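Local coordinates for chromosome replication initiation protein (Geobacillus kaustophilus, PDB 2VN2) that probably acts in primosome assembly at the start of chromosome replication as DnaD, represented here by its N-terminal domain, which carries a bound magnesium ion, at residues Leu22-Gln27 with Val107-Thr112; Gln42-Phe45 with Phe51-Pro54; Glu56-Met61 with Ala66-Met71. All blocks are in the same frame, centred on the assembly; numbering follows the deposited sequence.

Contact 1: residues Leu22-Gln27 with Val107-Thr112; sequences LGHYKQ and VHHLYT. With MG (magnesium ion), chain E.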
loop_
_atom_site.group_PDB
_atom_site.type_symbol
_atom_site.label_atom_id
_atom_site.label_comp_id
_atom_site.label_asym_id
_atom_site.label_seq_id
_atom_site.Cartn_x
_atom_site.Cartn_y
_atom_site.Cartn_z
ATOM N N LEU A 22 -7.193 5.495 9.268
ATOM C CA LEU A 22 -6.272 6.027 10.255
ATOM C C LEU A 22 -6.679 7.350 10.812
ATOM O O LEU A 22 -6.550 7.582 11.982
ATOM C CB LEU A 22 -4.935 6.187 9.540
ATOM C CG LEU A 22 -3.747 6.252 10.415
ATOM C CD1 LEU A 22 -3.710 5.047 11.262
ATOM C CD2 LEU A 22 -2.543 6.302 9.469
ATOM N N GLY A 23 -7.185 8.241 9.970
ATOM C CA GLY A 23 -7.561 9.553 10.427
ATOM C C GLY A 23 -8.885 9.614 11.232
ATOM O O GLY A 23 -9.230 10.674 11.798
ATOM N N HIS A 24 -9.648 8.541 11.280
ATOM C CA HIS A 24 -10.999 8.622 11.805
ATOM C C HIS A 24 -11.479 7.409 12.522
ATOM O O HIS A 24 -12.598 7.394 12.860
ATOM C CB HIS A 24 -12.012 8.860 10.666
ATOM C CG HIS A 24 -11.746 10.114 9.865
ATOM N ND1 HIS A 24 -12.290 11.353 10.196
ATOM C CD2 HIS A 24 -10.981 10.320 8.761
ATOM C CE1 HIS A 24 -11.877 12.261 9.306
ATOM N NE2 HIS A 24 -11.048 11.669 8.454
ATOM N N TYR A 25 -10.667 6.384 12.731
ATOM C CA TYR A 25 -11.141 5.203 13.433
ATOM C C TYR A 25 -11.590 5.514 14.850
ATOM O O TYR A 25 -12.473 4.874 15.314
ATOM C CB TYR A 25 -10.095 4.082 13.459
ATOM C CG TYR A 25 -8.905 4.385 14.342
ATOM C CD1 TYR A 25 -8.893 4.030 15.728
ATOM C CD2 TYR A 25 -7.787 5.059 13.811
ATOM C CE1 TYR A 25 -7.808 4.380 16.543
ATOM C CE2 TYR A 25 -6.644 5.349 14.617
ATOM C CZ TYR A 25 -6.674 5.012 15.977
ATOM O OH TYR A 25 -5.579 5.298 16.723
ATOM N N LYS A 26 -10.920 6.427 15.565
ATOM C CA LYS A 26 -11.342 6.846 16.971
ATOM C C LYS A 26 -12.709 7.494 16.962
ATOM O O LYS A 26 -13.599 7.085 17.700
ATOM C CB LYS A 26 -10.289 7.754 17.698
ATOM C CG LYS A 26 -10.832 8.642 18.793
ATOM C CD LYS A 26 -10.152 10.019 18.712
ATOM C CE LYS A 26 -10.268 10.739 20.106
ATOM N NZ LYS A 26 -9.279 12.010 20.263
ATOM N N GLN A 27 -12.875 8.460 16.092
ATOM C CA GLN A 27 -14.179 9.014 15.841
ATOM C C GLN A 27 -15.231 7.986 15.456
ATOM O O GLN A 27 -16.403 8.311 15.564
ATOM C CB GLN A 27 -14.117 10.101 14.747
ATOM C CG GLN A 27 -13.935 11.556 15.247
ATOM C CD GLN A 27 -13.324 12.625 14.144
ATOM O OE1 GLN A 27 -12.204 12.473 13.561
ATOM N NE2 GLN A 27 -14.131 13.692 13.877
ATOM N N VAL A 107 -18.032 6.589 5.363
ATOM C CA VAL A 107 -18.478 7.463 4.362
ATOM C C VAL A 107 -19.538 8.423 4.972
ATOM O O VAL A 107 -19.576 9.575 4.625
ATOM C CB VAL A 107 -18.989 6.721 3.032
ATOM C CG1 VAL A 107 -19.892 7.660 2.142
ATOM C CG2 VAL A 107 -17.788 6.209 2.216
ATOM N N HIS A 108 -20.387 7.903 5.849
ATOM C CA HIS A 108 -21.454 8.697 6.423
ATOM C C HIS A 108 -20.844 9.765 7.341
ATOM O O HIS A 108 -21.211 10.913 7.275
ATOM C CB HIS A 108 -22.438 7.763 7.157
ATOM C CG HIS A 108 -23.590 8.510 7.745
ATOM N ND1 HIS A 108 -24.778 8.713 7.061
ATOM C CD2 HIS A 108 -23.726 9.146 8.942
ATOM C CE1 HIS A 108 -25.604 9.415 7.828
ATOM N NE2 HIS A 108 -24.997 9.673 8.977
ATOM N N HIS A 109 -19.794 9.392 8.078
ATOM C CA HIS A 109 -18.994 10.365 8.809
ATOM C C HIS A 109 -18.298 11.388 7.969
ATOM O O HIS A 109 -18.371 12.533 8.309
ATOM C CB HIS A 109 -17.856 9.666 9.563
ATOM C CG HIS A 109 -17.070 10.591 10.395
ATOM N ND1 HIS A 109 -17.457 10.952 11.679
ATOM C CD2 HIS A 109 -15.921 11.254 10.142
ATOM C CE1 HIS A 109 -16.578 11.797 12.175
ATOM N NE2 HIS A 109 -15.635 11.996 11.268
ATOM N N LEU A 110 -17.537 10.984 6.943
ATOM C CA LEU A 110 -16.879 11.915 6.071
ATOM C C LEU A 110 -17.836 12.896 5.453
ATOM O O LEU A 110 -17.465 14.043 5.209
ATOM C CB LEU A 110 -16.104 11.231 4.934
ATOM C CG LEU A 110 -14.933 10.342 5.344
ATOM C CD1 LEU A 110 -14.454 9.404 4.238
ATOM C CD2 LEU A 110 -13.795 11.176 5.792
ATOM N N TYR A 111 -18.998 12.396 5.099
ATOM C CA TYR A 111 -20.029 13.187 4.500
ATOM C C TYR A 111 -20.597 14.314 5.401
ATOM O O TYR A 111 -20.840 15.408 4.989
ATOM C CB TYR A 111 -21.188 12.300 4.107
ATOM C CG TYR A 111 -21.667 12.796 2.816
ATOM C CD1 TYR A 111 -20.820 12.703 1.714
ATOM C CD2 TYR A 111 -22.897 13.456 2.678
ATOM C CE1 TYR A 111 -21.160 13.183 0.477
ATOM C CE2 TYR A 111 -23.274 13.965 1.415
ATOM C CZ TYR A 111 -22.375 13.802 0.288
ATOM O OH TYR A 111 -22.641 14.271 -1.057
ATOM N N THR A 112 -20.845 13.949 6.623
ATOM C CA THR A 112 -21.289 14.835 7.701
ATOM C C THR A 112 -20.228 15.839 8.058
ATOM O O THR A 112 -20.548 16.997 8.115
ATOM C CB THR A 112 -21.706 13.935 8.903
ATOM O OG1 THR A 112 -22.844 13.172 8.486
ATOM C CG2 THR A 112 -21.957 14.738 10.232
HETATM MG MG MG E . -13.545 12.742 11.532
#
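H24, from the loop after helix 19-22, and H109, on helix 100-116, turn a ring nitrogen each onto one magnesium ion. The metal takes H24 through ND1 at 2.3 Å and H109 through NE2 at 2.2 Å, so one imidazole binds beside its CB attachment and the other by its far end. The two rings are set obliquely, planes 61° apart and centroids 5.3 Å from each other, with the ion held between their nitrogens. H109 has CG anti to its backbone N (chi1 -176°), which swings the ring out from the helix toward the loop. The Q27 side-chain amide closes on the metal from the loop side, its plane nearly perpendicular to the H109 ring (83°). On the helix side L110 lays CD2 over one face of the H24 imidazole, 4.2 Å from the ring centroid, a CH-pi contact that backs the ligand. Q113, one turn beyond H109, completes the protein ligands, and W9 of the second subunit packs on L110. The protein therefore offers two imidazoles and two amides but no carboxylate; the amides are neutral, and each imidazole must bind through a nitrogen without a hydrogen, so the protein ligands are formally neutral. The ion's positive charge is then probably little offset at this site, which clamps the loop to the helix.

Contact 2: residues Gln42-Phe45 with Phe51-Pro54; sequences QSFF and FPTP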
loop_
_atom_site.group_PDB
_atom_site.type_symbol
_atom_site.label_atom_id
_atom_site.label_comp_id
_atom_site.label_asym_id
_atom_site.label_seq_id
_atom_site.Cartn_x
_atom_site.Cartn_y
_atom_site.Cartn_z
ATOM N N GLN A 42 -7.474 -8.103 7.246
ATOM C CA GLN A 42 -7.176 -7.772 5.821
ATOM C C GLN A 42 -6.068 -8.686 5.256
ATOM O O GLN A 42 -6.151 -9.238 4.166
ATOM C CB GLN A 42 -6.770 -6.321 5.643
ATOM C CG GLN A 42 -6.589 -5.929 4.159
ATOM C CD GLN A 42 -5.913 -4.555 4.011
ATOM O OE1 GLN A 42 -5.989 -3.667 4.944
ATOM N NE2 GLN A 42 -5.176 -4.362 2.860
ATOM N N SER A 43 -5.050 -8.872 6.071
ATOM C CA SER A 43 -3.862 -9.633 5.713
ATOM C C SER A 43 -4.150 -11.122 5.420
ATOM O O SER A 43 -3.583 -11.702 4.500
ATOM C CB SER A 43 -2.886 -9.501 6.889
ATOM O OG SER A 43 -1.678 -10.155 6.609
ATOM N N PHE A 44 -4.957 -11.742 6.260
ATOM C CA PHE A 44 -5.627 -13.046 5.991
ATOM C C PHE A 44 -6.470 -13.075 4.694
ATOM O O PHE A 44 -6.356 -14.033 3.921
ATOM C CB PHE A 44 -6.477 -13.487 7.192
ATOM C CG PHE A 44 -5.699 -14.171 8.286
ATOM C CD1 PHE A 44 -5.081 -15.392 8.078
ATOM C CD2 PHE A 44 -5.593 -13.609 9.524
ATOM C CE1 PHE A 44 -4.332 -16.016 9.104
ATOM C CE2 PHE A 44 -4.867 -14.221 10.576
ATOM C CZ PHE A 44 -4.249 -15.389 10.375
ATOM N N PHE A 45 -7.327 -12.065 4.450
ATOM C CA PHE A 45 -8.115 -12.006 3.191
ATOM C C PHE A 45 -7.155 -12.015 1.987
ATOM O O PHE A 45 -7.465 -12.559 0.948
ATOM C CB PHE A 45 -8.932 -10.692 3.022
ATOM C CG PHE A 45 -9.972 -10.446 4.094
ATOM C CD1 PHE A 45 -10.422 -11.509 4.946
ATOM C CD2 PHE A 45 -10.544 -9.186 4.206
ATOM C CE1 PHE A 45 -11.331 -11.289 5.865
ATOM C CE2 PHE A 45 -11.490 -8.948 5.116
ATOM C CZ PHE A 45 -11.882 -9.995 5.954
ATOM N N PHE A 51 -12.129 -16.026 6.193
ATOM C CA PHE A 51 -12.825 -16.192 7.435
ATOM C C PHE A 51 -11.862 -16.632 8.487
ATOM O O PHE A 51 -12.058 -17.664 9.072
ATOM C CB PHE A 51 -13.908 -17.258 7.256
ATOM C CG PHE A 51 -15.057 -17.148 8.247
ATOM C CD1 PHE A 51 -15.804 -15.962 8.338
ATOM C CD2 PHE A 51 -15.394 -18.241 9.063
ATOM C CE1 PHE A 51 -16.847 -15.813 9.242
ATOM C CE2 PHE A 51 -16.463 -18.117 10.009
ATOM C CZ PHE A 51 -17.195 -16.871 10.084
ATOM N N PRO A 52 -10.850 -15.811 8.810
ATOM C CA PRO A 52 -9.924 -16.419 9.787
ATOM C C PRO A 52 -10.717 -16.665 11.121
ATOM O O PRO A 52 -11.785 -16.063 11.338
ATOM C CB PRO A 52 -8.873 -15.331 10.005
ATOM C CG PRO A 52 -9.626 -13.982 9.658
ATOM C CD PRO A 52 -10.580 -14.359 8.549
ATOM N N THR A 53 -10.188 -17.537 11.981
ATOM C CA THR A 53 -10.749 -17.855 13.278
ATOM C C THR A 53 -10.074 -16.859 14.278
ATOM O O THR A 53 -9.047 -16.297 13.919
ATOM C CB THR A 53 -10.376 -19.298 13.675
ATOM O OG1 THR A 53 -8.964 -19.354 13.881
ATOM C CG2 THR A 53 -10.734 -20.346 12.597
ATOM N N PRO A 54 -10.623 -16.657 15.492
ATOM C CA PRO A 54 -10.016 -15.842 16.530
ATOM C C PRO A 54 -8.686 -16.341 17.020
ATOM O O PRO A 54 -7.803 -15.513 17.342
ATOM C CB PRO A 54 -11.050 -15.858 17.689
ATOM C CG PRO A 54 -12.292 -16.032 17.074
ATOM C CD PRO A 54 -11.945 -17.116 15.949
#
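F44 meets P52 where helix 32-45 of the winged-helix domain ends and the chain comes back toward helix 54-59. The proline sets CB over one face of the F44 ring, offset toward its rim: CB lies 4.0 Å from the ring centroid and 23° off the normal, a CH-pi contact whose closest approach is 3.7 Å, from P52 CB to F44 CD2. F44 holds chi1 at -82°, which points its ring along the returning segment with a flat side to the proline. Over the opposite face lies the guanidinium of R60, in a cation-pi pair, so the ring is sandwiched between a pyrrolidine and a charge; L57 of helix 54-59 packs on it as well. An alanine in place of F44 would remove the ring and would probably leave P52 CB without its aromatic cover and R60 without its cation-pi partner, opening a gap at the end of helix 32-45. F45, one residue on, starts from a similar chi1 (-61°) but its ring is twisted differently about CB-CG, and it comes obliquely at the other end of the proline ring. Y97 of strand 97-98 touches both F45 and P52, tying this corner to the wing strands, while T53 caps helix 54-59 by a hydrogen bond from E56 N to its OG1. The proline atom nearest F45 is CD, 4.1 Å from F45 CE1.

Contact 3: residues Glu56-Met61 with Ala66-Met71; sequences ELAERM and AECMEM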
loop_
_atom_site.group_PDB
_atom_site.type_symbol
_atom_site.label_atom_id
_atom_site.label_comp_id
_atom_site.label_asym_id
_atom_site.label_seq_id
_atom_site.Cartn_x
_atom_site.Cartn_y
_atom_site.Cartn_z
ATOM N N GLU A 56 -6.515 -17.807 14.941
ATOM C CA GLU A 56 -5.537 -17.422 13.892
ATOM C C GLU A 56 -5.239 -15.917 14.039
ATOM O O GLU A 56 -4.073 -15.494 14.046
ATOM C CB GLU A 56 -6.035 -17.778 12.460
ATOM C CG GLU A 56 -6.157 -19.380 12.215
ATOM C CD GLU A 56 -6.882 -19.796 10.881
ATOM O OE1 GLU A 56 -7.957 -19.233 10.535
ATOM O OE2 GLU A 56 -6.364 -20.711 10.170
ATOM N N LEU A 57 -6.291 -15.120 14.234
ATOM C CA LEU A 57 -6.119 -13.688 14.558
ATOM C C LEU A 57 -5.256 -13.487 15.767
ATOM O O LEU A 57 -4.342 -12.683 15.681
ATOM C CB LEU A 57 -7.451 -12.833 14.551
ATOM C CG LEU A 57 -8.303 -12.971 13.247
ATOM C CD1 LEU A 57 -9.830 -12.701 13.402
ATOM C CD2 LEU A 57 -7.768 -12.105 12.154
ATOM N N ALA A 58 -5.434 -14.233 16.851
ATOM C CA ALA A 58 -4.717 -13.877 18.120
ATOM C C ALA A 58 -3.234 -14.176 18.099
ATOM O O ALA A 58 -2.476 -13.626 18.928
ATOM C CB ALA A 58 -5.340 -14.563 19.350
ATOM N N GLU A 59 -2.824 -15.029 17.149
ATOM C CA GLU A 59 -1.492 -15.648 17.120
ATOM C C GLU A 59 -0.486 -14.567 16.876
ATOM O O GLU A 59 0.588 -14.651 17.432
ATOM C CB GLU A 59 -1.381 -16.823 16.077
ATOM C CG GLU A 59 -0.645 -16.560 14.702
ATOM C CD GLU A 59 -1.036 -17.597 13.489
ATOM O OE1 GLU A 59 -1.294 -18.807 13.812
ATOM O OE2 GLU A 59 -1.091 -17.208 12.254
ATOM N N ARG A 60 -0.831 -13.543 16.075
ATOM C CA ARG A 60 0.083 -12.387 15.807
ATOM C C ARG A 60 -0.231 -11.150 16.661
ATOM O O ARG A 60 0.317 -10.109 16.439
ATOM C CB ARG A 60 0.173 -12.065 14.280
ATOM C CG ARG A 60 0.457 -13.316 13.298
ATOM C CD ARG A 60 0.637 -12.917 11.745
ATOM N NE ARG A 60 -0.531 -13.023 10.810
ATOM C CZ ARG A 60 -1.204 -12.048 10.094
ATOM N NH1 ARG A 60 -0.970 -10.685 10.128
ATOM N NH2 ARG A 60 -2.197 -12.492 9.284
ATOM N N MET A 61 -1.107 -11.257 17.671
ATOM C CA MET A 61 -1.494 -10.077 18.487
ATOM C C MET A 61 -1.047 -10.316 19.941
ATOM O O MET A 61 -0.756 -11.458 20.314
ATOM C CB MET A 61 -3.026 -9.800 18.490
ATOM C CG MET A 61 -3.712 -9.865 17.281
ATOM S SD MET A 61 -5.453 -9.220 17.144
ATOM C CE MET A 61 -5.411 -10.503 16.154
ATOM N N ALA A 66 -9.360 -15.801 23.241
ATOM C CA ALA A 66 -10.661 -15.474 23.830
ATOM C C ALA A 66 -10.993 -13.974 23.726
ATOM O O ALA A 66 -12.157 -13.633 23.432
ATOM C CB ALA A 66 -10.701 -16.019 25.339
ATOM N N GLU A 67 -10.002 -13.095 23.963
ATOM C CA GLU A 67 -10.165 -11.605 23.859
ATOM C C GLU A 67 -10.428 -11.250 22.449
ATOM O O GLU A 67 -11.335 -10.508 22.159
ATOM C CB GLU A 67 -8.902 -10.869 24.326
ATOM C CG GLU A 67 -8.615 -11.046 25.803
ATOM C CD GLU A 67 -7.228 -10.526 26.281
ATOM O OE1 GLU A 67 -7.261 -9.340 26.717
ATOM O OE2 GLU A 67 -6.139 -11.246 26.251
ATOM N N CYS A 68 -9.627 -11.822 21.552
ATOM C CA CYS A 68 -9.820 -11.683 20.081
ATOM C C CYS A 68 -11.270 -12.130 19.653
ATOM O O CYS A 68 -11.999 -11.397 18.982
ATOM C CB CYS A 68 -8.611 -12.405 19.346
ATOM S SG CYS A 68 -8.715 -12.206 17.555
ATOM N N MET A 69 -11.788 -13.246 20.126
ATOM C CA MET A 69 -13.224 -13.564 19.803
ATOM C C MET A 69 -14.180 -12.539 20.338
ATOM O O MET A 69 -15.202 -12.210 19.722
ATOM C CB MET A 69 -13.693 -14.955 20.348
ATOM C CG MET A 69 -15.264 -15.131 20.059
ATOM S SD MET A 69 -15.541 -15.249 18.248
ATOM C CE MET A 69 -16.704 -13.970 17.769
ATOM N N GLU A 70 -13.889 -12.035 21.533
ATOM C CA GLU A 70 -14.677 -10.911 22.114
ATOM C C GLU A 70 -14.640 -9.682 21.215
ATOM O O GLU A 70 -15.644 -9.017 20.981
ATOM C CB GLU A 70 -13.967 -10.617 23.448
ATOM C CG GLU A 70 -14.597 -9.796 24.573
ATOM C CD GLU A 70 -15.479 -10.649 25.477
ATOM O OE1 GLU A 70 -16.673 -10.748 25.046
ATOM O OE2 GLU A 70 -14.985 -11.193 26.552
ATOM N N MET A 71 -13.436 -9.338 20.725
ATOM C CA MET A 71 -13.261 -8.163 19.874
ATOM C C MET A 71 -13.998 -8.376 18.544
ATOM O O MET A 71 -14.584 -7.479 18.109
ATOM C CB MET A 71 -11.751 -7.946 19.613
ATOM C CG MET A 71 -10.897 -7.817 20.861
ATOM S SD MET A 71 -9.093 -7.609 20.664
ATOM C CE MET A 71 -9.120 -6.166 19.592
#
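Helices 54-59 and 65-77 meet through C68, whose side chain fits against L57 and A58. The sulfur stands anti to the backbone N of C68 (chi1 -177°), a torsion that carries it off the helix and against L57 and A58 in the last turn of helix 54-59. There SG comes 3.3 Å from L57 CB, a tight approach. Beside it the CB of A58 lies 3.9 Å from the CB of C68, methyl against methylene; with so little side chain between them, the backbones come close, and the CA atoms of A58 and C68 are 5.9 Å apart. These two helices with the short turn between them form the helix-turn-helix of the winged-helix domain, the second and third helices of that fold, and the small pair of alanine and cysteine sits where they approach. Beyond CB, with CG anti to its carbonyl carbon (chi1 -52°), the L57 side chain also packs on M41 of helix 32-45, linking the three helices. M61 follows the end of helix 54-59, where its N donates to A58 O at 3.0 Å; its side chain comes back toward C68, though the position of its methyl end is doubtful. At the start of helix 65-77, E67 OE2 takes a hydrogen bond from S64 N in the turn, and in the next turn M71 N bonds to E67 O at 2.8 Å.

Overall arrangement
All three contacts lie within the DnaD N-terminal domain. Contact 1 joins residues far apart in sequence, from the loop before helix 32-45 to helix 100-116, and the other two fall between its segments along the chain, contact 2 closing before contact 3 opens. Contacts 2 and 3 are neighbours, centres about 11 Å apart, and share helix 54-59; they touch, with P54 CG 3.5 Å from M69 SD. Contact 1 is across the chain's centre from both, its centre about 24 and 25 Å from theirs. The packed helices of the winged-helix fold thus lie at one side and the metal site at the other. Contacts 1 and 3 both touch the second subunit of the four-chain assembly.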